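Local coordinates for pesticidal crystal protein CRY4AA (Bacillus thuringiensis, PDB 2C9K) that promotes colloid-osmotic lysis of insect midgut epithelial cells to which it binds, acting as a pore-forming mosquito-larvicidal toxin, at residues Gly249-Gly254 / Phe520-Tyr525; Phe243-Val248 / Val255-Thr260; Ile537-Pro542 / Leu571-Glu576; Pro462-Tyr467 / Ala476-Ser481. All coordinates share one frame; numbering follows the deposited sequence.

Contact 1. Residues Gly249-Gly254 / Phe520-Tyr525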
loop_
_atom_site.group_PDB
_atom_site.type_symbol
_atom_site.label_atom_id
_atom_site.label_comp_id
_atom_site.label_asym_id
_atom_site.label_seq_id
_atom_site.Cartn_x
_atom_site.Cartn_y
_atom_site.Cartn_z
ATOM N N GLY A 249 8.418 -21.391 1.931
ATOM C CA GLY A 249 9.720 -21.740 1.402
ATOM C C GLY A 249 10.651 -20.551 1.488
ATOM O O GLY A 249 11.732 -20.648 2.064
ATOM N N LYS A 250 10.212 -19.427 0.926
ATOM C CA LYS A 250 10.978 -18.187 0.905
ATOM C C LYS A 250 11.187 -17.540 2.271
ATOM O O LYS A 250 12.278 -17.062 2.568
ATOM C CB LYS A 250 10.291 -17.184 -0.011
ATOM C CG LYS A 250 10.202 -17.604 -1.470
ATOM C CD LYS A 250 11.337 -17.009 -2.288
ATOM C CE LYS A 250 12.638 -17.782 -2.144
ATOM N NZ LYS A 250 12.671 -18.992 -3.024
ATOM N N TYR A 251 10.141 -17.509 3.093
ATOM C CA TYR A 251 10.226 -16.899 4.424
ATOM C C TYR A 251 9.905 -17.882 5.561
ATOM O O TYR A 251 8.815 -17.861 6.137
ATOM C CB TYR A 251 9.297 -15.682 4.496
ATOM C CG TYR A 251 9.513 -14.691 3.364
ATOM C CD1 TYR A 251 8.922 -14.883 2.119
ATOM C CD2 TYR A 251 10.352 -13.587 3.525
ATOM C CE1 TYR A 251 9.161 -14.005 1.068
ATOM C CE2 TYR A 251 10.598 -12.700 2.475
ATOM C CZ TYR A 251 10.000 -12.917 1.252
ATOM O OH TYR A 251 10.239 -12.047 0.209
ATOM N N PRO A 252 10.882 -18.738 5.914
ATOM C CA PRO A 252 10.839 -19.774 6.948
ATOM C C PRO A 252 10.550 -19.318 8.369
ATOM O O PRO A 252 9.721 -19.905 9.072
ATOM C CB PRO A 252 12.227 -20.391 6.868
ATOM C CG PRO A 252 12.660 -20.105 5.495
ATOM C CD PRO A 252 12.217 -18.704 5.306
ATOM N N ILE A 253 11.243 -18.269 8.791
ATOM C CA ILE A 253 11.120 -17.776 10.154
ATOM C C ILE A 253 10.344 -16.479 10.412
ATOM O O ILE A 253 10.405 -15.946 11.519
ATOM C CB ILE A 253 12.524 -17.622 10.760
ATOM C CG1 ILE A 253 13.257 -16.459 10.083
ATOM C CG2 ILE A 253 13.319 -18.905 10.535
ATOM C CD1 ILE A 253 14.646 -16.205 10.620
ATOM N N GLY A 254 9.612 -15.967 9.430
ATOM C CA GLY A 254 8.881 -14.733 9.672
ATOM C C GLY A 254 9.444 -13.587 8.856
ATOM O O GLY A 254 10.581 -13.658 8.390
ATOM N N PHE A 520 22.742 -12.698 5.350
ATOM C CA PHE A 520 22.955 -12.979 3.945
ATOM C C PHE A 520 22.002 -11.930 3.397
ATOM O O PHE A 520 20.869 -11.829 3.866
ATOM C CB PHE A 520 22.490 -14.393 3.551
ATOM C CG PHE A 520 23.513 -15.461 3.824
ATOM C CD1 PHE A 520 23.163 -16.629 4.496
ATOM C CD2 PHE A 520 24.849 -15.269 3.471
ATOM C CE1 PHE A 520 24.125 -17.579 4.822
ATOM C CE2 PHE A 520 25.823 -16.220 3.796
ATOM C CZ PHE A 520 25.457 -17.373 4.475
ATOM N N ILE A 521 22.448 -11.094 2.475
ATOM C CA ILE A 521 21.504 -10.133 1.948
ATOM C C ILE A 521 20.992 -10.762 0.638
ATOM O O ILE A 521 21.770 -11.255 -0.174
ATOM C CB ILE A 521 22.149 -8.676 1.807
ATOM C CG1 ILE A 521 22.156 -8.213 0.360
ATOM C CG2 ILE A 521 23.530 -8.631 2.443
ATOM C CD1 ILE A 521 20.825 -7.742 -0.095
ATOM N N ARG A 522 19.668 -10.797 0.490
ATOM C CA ARG A 522 18.996 -11.402 -0.668
ATOM C C ARG A 522 18.194 -10.355 -1.431
ATOM O O ARG A 522 17.616 -9.464 -0.826
ATOM C CB ARG A 522 18.064 -12.504 -0.169
ATOM C CG ARG A 522 17.355 -13.272 -1.239
ATOM C CD ARG A 522 16.556 -14.398 -0.625
ATOM N NE ARG A 522 15.285 -13.953 -0.060
ATOM C CZ ARG A 522 14.455 -14.744 0.618
ATOM N NH1 ARG A 522 14.772 -16.014 0.822
ATOM N NH2 ARG A 522 13.298 -14.280 1.072
ATOM N N ILE A 523 18.139 -10.471 -2.752
ATOM C CA ILE A 523 17.430 -9.496 -3.580
ATOM C C ILE A 523 16.245 -10.054 -4.382
ATOM O O ILE A 523 16.348 -11.122 -4.991
ATOM C CB ILE A 523 18.431 -8.827 -4.561
ATOM C CG1 ILE A 523 19.258 -7.787 -3.819
ATOM C CG2 ILE A 523 17.710 -8.178 -5.720
ATOM C CD1 ILE A 523 20.351 -7.225 -4.674
ATOM N N ARG A 524 15.123 -9.328 -4.373
ATOM C CA ARG A 524 13.926 -9.721 -5.127
ATOM C C ARG A 524 13.878 -8.753 -6.301
ATOM O O ARG A 524 13.543 -7.581 -6.134
ATOM C CB ARG A 524 12.656 -9.576 -4.273
ATOM C CG ARG A 524 11.382 -10.118 -4.944
ATOM C CD ARG A 524 10.220 -10.258 -3.958
ATOM N NE ARG A 524 9.083 -11.027 -4.480
ATOM C CZ ARG A 524 8.086 -10.528 -5.215
ATOM N NH1 ARG A 524 8.060 -9.244 -5.537
ATOM N NH2 ARG A 524 7.098 -11.316 -5.618
ATOM N N TYR A 525 14.212 -9.250 -7.487
ATOM C CA TYR A 525 14.270 -8.411 -8.679
ATOM C C TYR A 525 13.581 -9.047 -9.872
ATOM O O TYR A 525 13.145 -10.194 -9.822
ATOM C CB TYR A 525 15.728 -8.204 -9.068
ATOM C CG TYR A 525 16.308 -9.473 -9.662
ATOM C CD1 TYR A 525 16.610 -9.563 -11.025
ATOM C CD2 TYR A 525 16.457 -10.620 -8.881
ATOM C CE1 TYR A 525 17.035 -10.763 -11.589
ATOM C CE2 TYR A 525 16.881 -11.824 -9.441
ATOM C CZ TYR A 525 17.164 -11.887 -10.790
ATOM O OH TYR A 525 17.562 -13.081 -11.335
#

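Contact 2. Residues Phe243-Val248 / Val255-Thr260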
loop_
_atom_site.group_PDB
_atom_site.type_symbol
_atom_site.label_atom_id
_atom_site.label_comp_id
_atom_site.label_asym_id
_atom_site.label_seq_id
_atom_site.Cartn_x
_atom_site.Cartn_y
_atom_site.Cartn_z
ATOM N N PHE A 243 1.077 -11.290 0.189
ATOM C CA PHE A 243 0.907 -12.706 -0.146
ATOM C C PHE A 243 2.210 -13.503 -0.267
ATOM O O PHE A 243 2.288 -14.661 0.164
ATOM C CB PHE A 243 0.105 -12.839 -1.443
ATOM C CG PHE A 243 -1.383 -12.601 -1.278
ATOM C CD1 PHE A 243 -2.205 -12.466 -2.397
ATOM C CD2 PHE A 243 -1.964 -12.551 -0.015
ATOM C CE1 PHE A 243 -3.573 -12.288 -2.261
ATOM C CE2 PHE A 243 -3.336 -12.373 0.128
ATOM C CZ PHE A 243 -4.143 -12.242 -0.996
ATOM N N PRO A 244 3.257 -12.893 -0.843
ATOM C CA PRO A 244 4.525 -13.609 -0.989
ATOM C C PRO A 244 5.101 -14.043 0.340
ATOM O O PRO A 244 5.922 -14.942 0.397
ATOM C CB PRO A 244 5.413 -12.594 -1.700
ATOM C CG PRO A 244 4.433 -11.796 -2.501
ATOM C CD PRO A 244 3.330 -11.577 -1.497
ATOM N N ASN A 245 4.677 -13.390 1.411
ATOM C CA ASN A 245 5.169 -13.733 2.740
ATOM C C ASN A 245 4.611 -15.087 3.158
ATOM O O ASN A 245 5.156 -15.745 4.042
ATOM C CB ASN A 245 4.748 -12.669 3.755
ATOM C CG ASN A 245 5.292 -11.286 3.423
ATOM O OD1 ASN A 245 5.011 -10.316 4.130
ATOM N ND2 ASN A 245 6.074 -11.188 2.348
ATOM N N TYR A 246 3.518 -15.502 2.522
ATOM C CA TYR A 246 2.909 -16.782 2.842
ATOM C C TYR A 246 3.734 -17.933 2.283
ATOM O O TYR A 246 3.464 -19.090 2.598
ATOM C CB TYR A 246 1.484 -16.865 2.288
ATOM C CG TYR A 246 0.456 -16.038 3.044
ATOM C CD1 TYR A 246 0.225 -16.244 4.409
ATOM C CD2 TYR A 246 -0.291 -15.055 2.398
ATOM C CE1 TYR A 246 -0.723 -15.486 5.109
ATOM C CE2 TYR A 246 -1.239 -14.297 3.092
ATOM C CZ TYR A 246 -1.446 -14.515 4.444
ATOM O OH TYR A 246 -2.353 -13.739 5.131
ATOM N N ASP A 247 4.733 -17.622 1.455
ATOM C CA ASP A 247 5.584 -18.655 0.862
ATOM C C ASP A 247 6.554 -19.186 1.901
ATOM O O ASP A 247 7.689 -18.725 2.006
ATOM C CB ASP A 247 6.360 -18.097 -0.337
ATOM C CG ASP A 247 7.233 -19.153 -1.031
ATOM O OD1 ASP A 247 7.422 -19.054 -2.264
ATOM O OD2 ASP A 247 7.744 -20.072 -0.356
ATOM N N VAL A 248 6.092 -20.161 2.671
ATOM C CA VAL A 248 6.894 -20.773 3.713
ATOM C C VAL A 248 8.287 -21.144 3.226
ATOM O O VAL A 248 9.231 -21.224 4.008
ATOM C CB VAL A 248 6.208 -22.029 4.242
ATOM C CG1 VAL A 248 7.106 -22.723 5.247
ATOM C CG2 VAL A 248 4.872 -21.656 4.848
ATOM N N VAL A 255 8.664 -12.524 8.684
ATOM C CA VAL A 255 9.111 -11.394 7.880
ATOM C C VAL A 255 8.503 -10.081 8.289
ATOM O O VAL A 255 7.313 -10.010 8.580
ATOM C CB VAL A 255 8.700 -11.531 6.402
ATOM C CG1 VAL A 255 9.780 -10.934 5.511
ATOM C CG2 VAL A 255 8.380 -12.970 6.062
ATOM N N GLN A 256 9.310 -9.030 8.264
ATOM C CA GLN A 256 8.813 -7.700 8.572
ATOM C C GLN A 256 8.826 -6.954 7.239
ATOM O O GLN A 256 9.886 -6.707 6.670
ATOM C CB GLN A 256 9.715 -7.000 9.590
ATOM C CG GLN A 256 9.194 -5.649 10.054
ATOM C CD GLN A 256 7.767 -5.726 10.574
ATOM O OE1 GLN A 256 6.818 -5.919 9.808
ATOM N NE2 GLN A 256 7.609 -5.579 11.886
ATOM N N SER A 257 7.651 -6.616 6.725
ATOM C CA SER A 257 7.574 -5.917 5.454
ATOM C C SER A 257 6.788 -4.625 5.595
ATOM O O SER A 257 6.168 -4.391 6.626
ATOM C CB SER A 257 6.902 -6.810 4.415
ATOM O OG SER A 257 5.554 -7.033 4.761
ATOM N N GLU A 258 6.819 -3.791 4.557
ATOM C CA GLU A 258 6.098 -2.524 4.575
ATOM C C GLU A 258 5.503 -2.185 3.209
ATOM O O GLU A 258 5.879 -2.760 2.193
ATOM C CB GLU A 258 7.024 -1.401 5.058
ATOM C CG GLU A 258 8.265 -1.143 4.199
ATOM C CD GLU A 258 9.296 -0.244 4.904
ATOM O OE1 GLU A 258 10.124 0.386 4.211
ATOM O OE2 GLU A 258 9.294 -0.176 6.154
ATOM N N LEU A 259 4.555 -1.258 3.193
ATOM C CA LEU A 259 3.900 -0.840 1.961
ATOM C C LEU A 259 4.328 0.607 1.714
ATOM O O LEU A 259 4.016 1.486 2.520
ATOM C CB LEU A 259 2.379 -0.944 2.137
ATOM C CG LEU A 259 1.838 -2.296 2.642
ATOM C CD1 LEU A 259 0.402 -2.147 3.100
ATOM C CD2 LEU A 259 1.939 -3.347 1.551
ATOM N N THR A 260 5.034 0.853 0.606
ATOM C CA THR A 260 5.551 2.198 0.289
ATOM C C THR A 260 4.731 3.065 -0.652
ATOM O O THR A 260 5.009 4.256 -0.783
ATOM C CB THR A 260 6.952 2.140 -0.330
ATOM O OG1 THR A 260 6.848 1.645 -1.668
ATOM C CG2 THR A 260 7.866 1.232 0.476
#

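Contact 3. Residues Ile537-Pro542 / Leu571-Glu576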
loop_
_atom_site.group_PDB
_atom_site.type_symbol
_atom_site.label_atom_id
_atom_site.label_comp_id
_atom_site.label_asym_id
_atom_site.label_seq_id
_atom_site.Cartn_x
_atom_site.Cartn_y
_atom_site.Cartn_z
ATOM N N ILE A 537 25.725 -7.161 -10.404
ATOM C CA ILE A 537 25.508 -6.204 -9.321
ATOM C C ILE A 537 26.523 -6.281 -8.187
ATOM O O ILE A 537 26.734 -7.338 -7.598
ATOM C CB ILE A 537 24.123 -6.399 -8.728
ATOM C CG1 ILE A 537 23.916 -7.891 -8.432
ATOM C CG2 ILE A 537 23.082 -5.844 -9.685
ATOM C CD1 ILE A 537 22.521 -8.269 -8.011
ATOM N N ASN A 538 27.140 -5.148 -7.880
ATOM C CA ASN A 538 28.123 -5.095 -6.814
ATOM C C ASN A 538 27.607 -4.266 -5.656
ATOM O O ASN A 538 27.201 -3.118 -5.817
ATOM C CB ASN A 538 29.433 -4.527 -7.341
ATOM C CG ASN A 538 30.048 -5.408 -8.397
ATOM O OD1 ASN A 538 30.432 -6.545 -8.120
ATOM N ND2 ASN A 538 30.132 -4.899 -9.623
ATOM N N LEU A 539 27.631 -4.882 -4.483
ATOM C CA LEU A 539 27.154 -4.282 -3.245
ATOM C C LEU A 539 28.356 -3.930 -2.380
ATOM O O LEU A 539 29.107 -4.817 -1.966
ATOM C CB LEU A 539 26.296 -5.300 -2.495
ATOM C CG LEU A 539 24.982 -4.948 -1.806
ATOM C CD1 LEU A 539 24.659 -6.087 -0.840
ATOM C CD2 LEU A 539 25.073 -3.630 -1.063
ATOM N N SER A 540 28.551 -2.645 -2.111
ATOM C CA SER A 540 29.660 -2.239 -1.267
ATOM C C SER A 540 29.139 -1.730 0.059
ATOM O O SER A 540 28.407 -0.740 0.114
ATOM C CB SER A 540 30.494 -1.146 -1.931
ATOM O OG SER A 540 31.381 -1.690 -2.891
ATOM N N ILE A 541 29.490 -2.435 1.125
ATOM C CA ILE A 541 29.096 -2.023 2.456
ATOM C C ILE A 541 30.389 -1.588 3.138
ATOM O O ILE A 541 31.142 -2.412 3.667
ATOM C CB ILE A 541 28.447 -3.169 3.252
ATOM C CG1 ILE A 541 27.257 -3.726 2.477
ATOM C CG2 ILE A 541 27.969 -2.660 4.598
ATOM C CD1 ILE A 541 26.489 -4.801 3.223
ATOM N N PRO A 542 30.679 -0.280 3.092
ATOM C CA PRO A 542 31.874 0.309 3.693
ATOM C C PRO A 542 32.096 -0.196 5.106
ATOM O O PRO A 542 31.210 -0.110 5.947
ATOM C CB PRO A 542 31.566 1.797 3.656
ATOM C CG PRO A 542 30.823 1.930 2.372
ATOM C CD PRO A 542 29.871 0.753 2.421
ATOM N N LEU A 571 17.523 -13.812 -5.626
ATOM C CA LEU A 571 18.943 -14.153 -5.679
ATOM C C LEU A 571 19.564 -13.679 -4.379
ATOM O O LEU A 571 19.142 -12.669 -3.814
ATOM C CB LEU A 571 19.648 -13.503 -6.873
ATOM C CG LEU A 571 19.618 -14.373 -8.131
ATOM C CD1 LEU A 571 20.364 -13.692 -9.270
ATOM C CD2 LEU A 571 20.237 -15.724 -7.802
ATOM N N GLU A 572 20.569 -14.415 -3.913
ATOM C CA GLU A 572 21.235 -14.116 -2.656
ATOM C C GLU A 572 22.743 -14.054 -2.849
ATOM O O GLU A 572 23.314 -14.869 -3.570
ATOM C CB GLU A 572 20.888 -15.219 -1.662
ATOM C CG GLU A 572 21.275 -14.969 -0.236
ATOM C CD GLU A 572 20.813 -16.096 0.670
ATOM O OE1 GLU A 572 19.603 -16.428 0.650
ATOM O OE2 GLU A 572 21.658 -16.650 1.406
ATOM N N PHE A 573 23.391 -13.084 -2.216
ATOM C CA PHE A 573 24.834 -12.970 -2.331
ATOM C C PHE A 573 25.460 -14.069 -1.480
ATOM O O PHE A 573 24.898 -14.468 -0.462
ATOM C CB PHE A 573 25.306 -11.611 -1.839
ATOM C CG PHE A 573 24.790 -10.462 -2.642
ATOM C CD1 PHE A 573 23.669 -9.761 -2.230
ATOM C CD2 PHE A 573 25.447 -10.058 -3.796
ATOM C CE1 PHE A 573 23.209 -8.667 -2.953
ATOM C CE2 PHE A 573 24.998 -8.966 -4.528
ATOM C CZ PHE A 573 23.876 -8.266 -4.107
ATOM N N SER A 574 26.628 -14.548 -1.893
ATOM C CA SER A 574 27.308 -15.614 -1.176
ATOM C C SER A 574 27.904 -15.193 0.163
ATOM O O SER A 574 27.483 -15.678 1.212
ATOM C CB SER A 574 28.393 -16.220 -2.064
ATOM O OG SER A 574 29.269 -15.224 -2.553
ATOM N N ASN A 575 28.882 -14.298 0.136
ATOM C CA ASN A 575 29.515 -13.843 1.370
ATOM C C ASN A 575 28.521 -13.249 2.369
ATOM O O ASN A 575 27.538 -12.614 1.991
ATOM C CB ASN A 575 30.617 -12.825 1.054
ATOM C CG ASN A 575 30.145 -11.722 0.128
ATOM O OD1 ASN A 575 29.612 -11.985 -0.953
ATOM N ND2 ASN A 575 30.347 -10.478 0.540
ATOM N N GLU A 576 28.785 -13.466 3.653
ATOM C CA GLU A 576 27.916 -12.952 4.701
ATOM C C GLU A 576 28.449 -11.671 5.331
ATOM O O GLU A 576 29.630 -11.345 5.228
ATOM C CB GLU A 576 27.701 -14.006 5.789
ATOM C CG GLU A 576 28.972 -14.552 6.415
ATOM C CD GLU A 576 28.679 -15.498 7.566
ATOM O OE1 GLU A 576 28.353 -15.008 8.672
ATOM O OE2 GLU A 576 28.757 -16.732 7.360
#

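Contact 4. Residues Pro462-Tyr467 / Ala476-Ser481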
loop_
_atom_site.group_PDB
_atom_site.type_symbol
_atom_site.label_atom_id
_atom_site.label_comp_id
_atom_site.label_asym_id
_atom_site.label_seq_id
_atom_site.Cartn_x
_atom_site.Cartn_y
_atom_site.Cartn_z
ATOM N N PRO A 462 11.225 4.863 9.154
ATOM C CA PRO A 462 12.091 6.009 8.847
ATOM C C PRO A 462 13.561 5.687 9.094
ATOM O O PRO A 462 14.454 6.426 8.672
ATOM C CB PRO A 462 11.609 7.088 9.816
ATOM C CG PRO A 462 10.256 6.640 10.231
ATOM C CD PRO A 462 10.395 5.155 10.330
ATOM N N LYS A 463 13.804 4.575 9.774
ATOM C CA LYS A 463 15.161 4.187 10.115
ATOM C C LYS A 463 15.682 2.961 9.371
ATOM O O LYS A 463 16.801 2.526 9.607
ATOM C CB LYS A 463 15.250 3.968 11.636
ATOM C CG LYS A 463 14.932 5.217 12.468
ATOM C CD LYS A 463 16.100 6.197 12.442
ATOM C CE LYS A 463 15.727 7.593 12.942
ATOM N NZ LYS A 463 14.898 8.345 11.943
ATOM N N ASN A 464 14.876 2.418 8.465
ATOM C CA ASN A 464 15.279 1.238 7.702
ATOM C C ASN A 464 15.880 0.174 8.606
ATOM O O ASN A 464 16.838 -0.499 8.217
ATOM C CB ASN A 464 16.326 1.600 6.637
ATOM C CG ASN A 464 15.715 2.222 5.403
ATOM O OD1 ASN A 464 14.635 1.833 4.975
ATOM N ND2 ASN A 464 16.414 3.182 4.812
ATOM N N THR A 465 15.329 -0.007 9.797
ATOM C CA THR A 465 15.933 -0.980 10.693
ATOM C C THR A 465 16.003 -2.402 10.148
ATOM O O THR A 465 15.134 -2.869 9.399
ATOM C CB THR A 465 15.247 -1.009 12.074
ATOM O OG1 THR A 465 14.039 -1.768 11.997
ATOM C CG2 THR A 465 14.931 0.409 12.529
ATOM N N ILE A 466 17.081 -3.072 10.531
ATOM C CA ILE A 466 17.331 -4.441 10.141
ATOM C C ILE A 466 17.208 -5.226 11.431
ATOM O O ILE A 466 17.939 -4.971 12.386
ATOM C CB ILE A 466 18.747 -4.573 9.535
ATOM C CG1 ILE A 466 18.797 -3.761 8.230
ATOM C CG2 ILE A 466 19.092 -6.037 9.300
ATOM C CD1 ILE A 466 20.124 -3.721 7.525
ATOM N N TYR A 467 16.257 -6.149 11.474
ATOM C CA TYR A 467 16.054 -6.945 12.666
ATOM C C TYR A 467 16.933 -8.183 12.649
ATOM O O TYR A 467 17.471 -8.567 11.614
ATOM C CB TYR A 467 14.580 -7.327 12.798
ATOM C CG TYR A 467 13.660 -6.124 12.856
ATOM C CD1 TYR A 467 13.037 -5.638 11.705
ATOM C CD2 TYR A 467 13.443 -5.450 14.061
ATOM C CE1 TYR A 467 12.225 -4.515 11.754
ATOM C CE2 TYR A 467 12.639 -4.322 14.124
ATOM C CZ TYR A 467 12.028 -3.856 12.971
ATOM O OH TYR A 467 11.231 -2.729 13.035
ATOM N N ALA A 476 13.401 -1.345 -2.230
ATOM C CA ALA A 476 14.489 -0.582 -2.842
ATOM C C ALA A 476 14.193 0.922 -2.915
ATOM O O ALA A 476 15.107 1.739 -2.985
ATOM C CB ALA A 476 14.785 -1.123 -4.228
ATOM N N VAL A 477 12.922 1.293 -2.893
ATOM C CA VAL A 477 12.584 2.702 -2.947
ATOM C C VAL A 477 12.818 3.401 -1.613
ATOM O O VAL A 477 12.652 4.622 -1.524
ATOM C CB VAL A 477 11.111 2.932 -3.387
ATOM C CG1 VAL A 477 10.945 2.571 -4.860
ATOM C CG2 VAL A 477 10.170 2.107 -2.522
ATOM N N LYS A 478 13.201 2.646 -0.582
ATOM C CA LYS A 478 13.472 3.240 0.731
ATOM C C LYS A 478 14.896 3.784 0.756
ATOM O O LYS A 478 15.416 4.154 1.804
ATOM C CB LYS A 478 13.307 2.213 1.857
ATOM C CG LYS A 478 11.879 1.766 2.131
ATOM C CD LYS A 478 11.008 2.907 2.628
ATOM C CE LYS A 478 11.535 3.500 3.931
ATOM N NZ LYS A 478 11.655 2.481 5.007
ATOM N N ALA A 479 15.520 3.820 -0.415
ATOM C CA ALA A 479 16.881 4.319 -0.560
ATOM C C ALA A 479 16.854 5.842 -0.575
ATOM O O ALA A 479 15.784 6.438 -0.724
ATOM C CB ALA A 479 17.486 3.801 -1.851
ATOM N N ASN A 480 18.024 6.466 -0.425
ATOM C CA ASN A 480 18.105 7.921 -0.423
ATOM C C ASN A 480 19.027 8.509 -1.497
ATOM O O ASN A 480 19.262 9.721 -1.527
ATOM C CB ASN A 480 18.532 8.424 0.957
ATOM C CG ASN A 480 19.779 7.724 1.483
ATOM O OD1 ASN A 480 20.648 7.313 0.709
ATOM N ND2 ASN A 480 19.881 7.605 2.809
ATOM N N SER A 481 19.543 7.658 -2.379
ATOM C CA SER A 481 20.419 8.114 -3.452
ATOM C C SER A 481 20.194 7.295 -4.723
ATOM O O SER A 481 20.239 6.060 -4.707
ATOM C CB SER A 481 21.883 8.012 -3.027
ATOM O OG SER A 481 22.733 8.421 -4.090
#

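Contact 1. Residues Gly249-Gly254 / Phe520-Tyr525
Arg522 reaches out from its strand to the carbonyl oxygen of Lys250, and the bonding is forked. NH1 of Arg522 donates to Lys250 O at 3.2 Å with an N-H...O angle of 154°, while NH2 of Arg522 makes a weaker bond to the same Lys250 O at 3.3 Å. The oxygen lies practically in the guanidinium plane, between the two terminal nitrogens, an approach for which arginine, with two parallel N-H groups, is well shaped. The chain leaves the strand extended, CG anti to the backbone nitrogen (chi1 -177°), and bends only at chi3, which turns the flat head to meet the loop.

NH2 of Arg522 also sits over one face of the Tyr251 ring, displaced toward the rim, 3.4 Å from Tyr251 CE2. Ring and guanidinium stand nearly perpendicular, 88° apart, and the cation-pi attraction is long and at most weak. CE of Lys250 lies over one face of the guanidinium, 4.1 Å from Arg522 NH1.

The charge is probably balanced from outside the two segments: Glu606 forms a salt bridge with Arg522 NH2 through one carboxylate oxygen and a hydrogen bond with Tyr251 OH through the other, so one carboxylate ties both residues together. The contact thereby joins the loop between helix 222-240 and strand 255-256 to strand 517-527 of the C-terminal domain, with strands 569-572 and 600-609 flanking that strand in the sheet.

Contact 2. Residues Phe243-Val248 / Val255-Thr260
Asn245 projects from a short 3-10 turn toward the chain that returns as Val255-Thr260, and both of its touching partners, Val255 and Ser257, come from the same side of that returning chain. The closer packing is at its amide: OD1 of Asn245 accepts a weak hydrogen bond from Ser257 OG at 3.4 Å. Asn245 CG lies anti to its carbonyl carbon (chi1 -60°), which carries the amide away from the turn and across to the serine. A small hydroxyl suits position 257, since it can meet the amide without a long side chain in the way.

The two segments bracket the passage from the N-terminal helical domain of the three-domain delta-endotoxin fold into the following beta domain. The chain leaves helix 222-240, makes the 3-10 turn held by the bond from Tyr246 N to Phe243 O (2.8 Å), passes an inverse gamma turn centred on Asp247, and comes back as strand 255-256.

Looser contact is found beside the amide, where the beta carbon of Asn245 meets only one methyl, Val255 CG2, at 4.3 Å. The branched valine fills its place with hydrocarbon, but the backbones remain well separated, their nearest CA atoms, of Asn245 and Val255, being 6.9 Å apart. All three touching residues are buried, with Gln473 of strand 471-475 packed against both Asn245 and Ser257, while Gln256 points away and is partly exposed.

Contact 3. Residues Ile537-Pro542 / Leu571-Glu576
Phe573 pushes its ring between the side chains of Ile537 and Leu539, two residues that lie on the same face of strand 536-541 because side chains alternate along a strand. The ring's far end does the touching. CE1 of Phe573 meets the methyl CD1 of Leu539 at 3.6 Å, the closest approach of the contact, and the two side chains cross at about a right angle. CZ of Phe573 lies 4.1 Å from CD1 of Ile537, whose side chain runs obliquely to the aromatic one. Ile537 bears its CG1 branch between the backbone nitrogen and the carbonyl carbon (chi1 49°), and from there the extended ethyl arm runs out to the ring tip. Backbone joins in as well: Ile537 O is at the ring edge, near its plane, 3.9 Å from Phe573 CE2.

Phenylalanine suits the site by bridging a wide gap, for the nearest CA atoms, of Leu539 and Phe573, are 9.0 Å apart. Leu547 and Met549 of strand 545-550 and Ile521 of strand 517-527 also pack against Phe573, so it belongs to the hydrophobic filling between the two sheets of the C-terminal beta-sandwich.

No hydrogen bond or charge pair crosses between the segments. Cohesion between them therefore probably comes mainly from dispersion and the burial of hydrocarbon, which depend on close fit rather than on the direction of any bond, and which suit the interior of a sandwich.

Contact 4. Residues Pro462-Tyr467 / Ala476-Ser481
A polar, buried clasp joins the loops that precede and follow strand 471-475 in the chain, where it passes from the middle beta domain into the C-terminal one. It rests on one asparagine and one lysine. NZ of Lys478 donates to Asn464 OD1 at 3.0 Å, approaching from above the amide's carbonyl plane, 37° out of it. In return, Asn464 ND2 points to the backbone Lys478 O at 3.3 Å, a weak bond whose nitrogen is less surely placed. An amide suits this position because it both accepts and donates. The lysine chain bends at chi2 (-64°) and at both later torsions, folding back so that OD1 of Asn464 also lies 3.4 Å from Lys478 CB.

Further partners lie at both ends. Lys478 NZ also bonds to the backbone oxygen of Asp461 and forms a salt bridge with Glu258, which would be expected to favour the charged lysine in this buried setting; Asn464 ND2 also bonds to Thr509 O, subject to the same doubt about its position.

Just beyond the 3-10 turn 476-478, Asn480 and Ser481 both face Lys507 in a classic beta bulge, the irregularity with which this interdomain linker enters the antiparallel sheet of the C-terminal beta-sandwich.

Overall arrangement
All four contacts are buried, yet their chemistry follows their place. Contact 3 lies inside the C-terminal sandwich and is carried by apolar side chains, with no hydrogen bond between its segments, whereas contacts 1, 2 and 4 sit where domains or linkers meet and rely on polar groups. Contacts 1 and 2 adjoin, their centres 10 Å apart: Tyr251 packs against Pro244 and Asn245, so the linker touches both its own turn and the C-terminal sheet. Contacts 1 and 3 use strands 517-527 and 569-572, neighbours in one sheet whose backbones probably hydrogen-bond. Contact 4 meets contact 2 through the Glu258-Lys478 salt bridge, which connects the two interdomain linkers, but touches neither contact 1 nor contact 3.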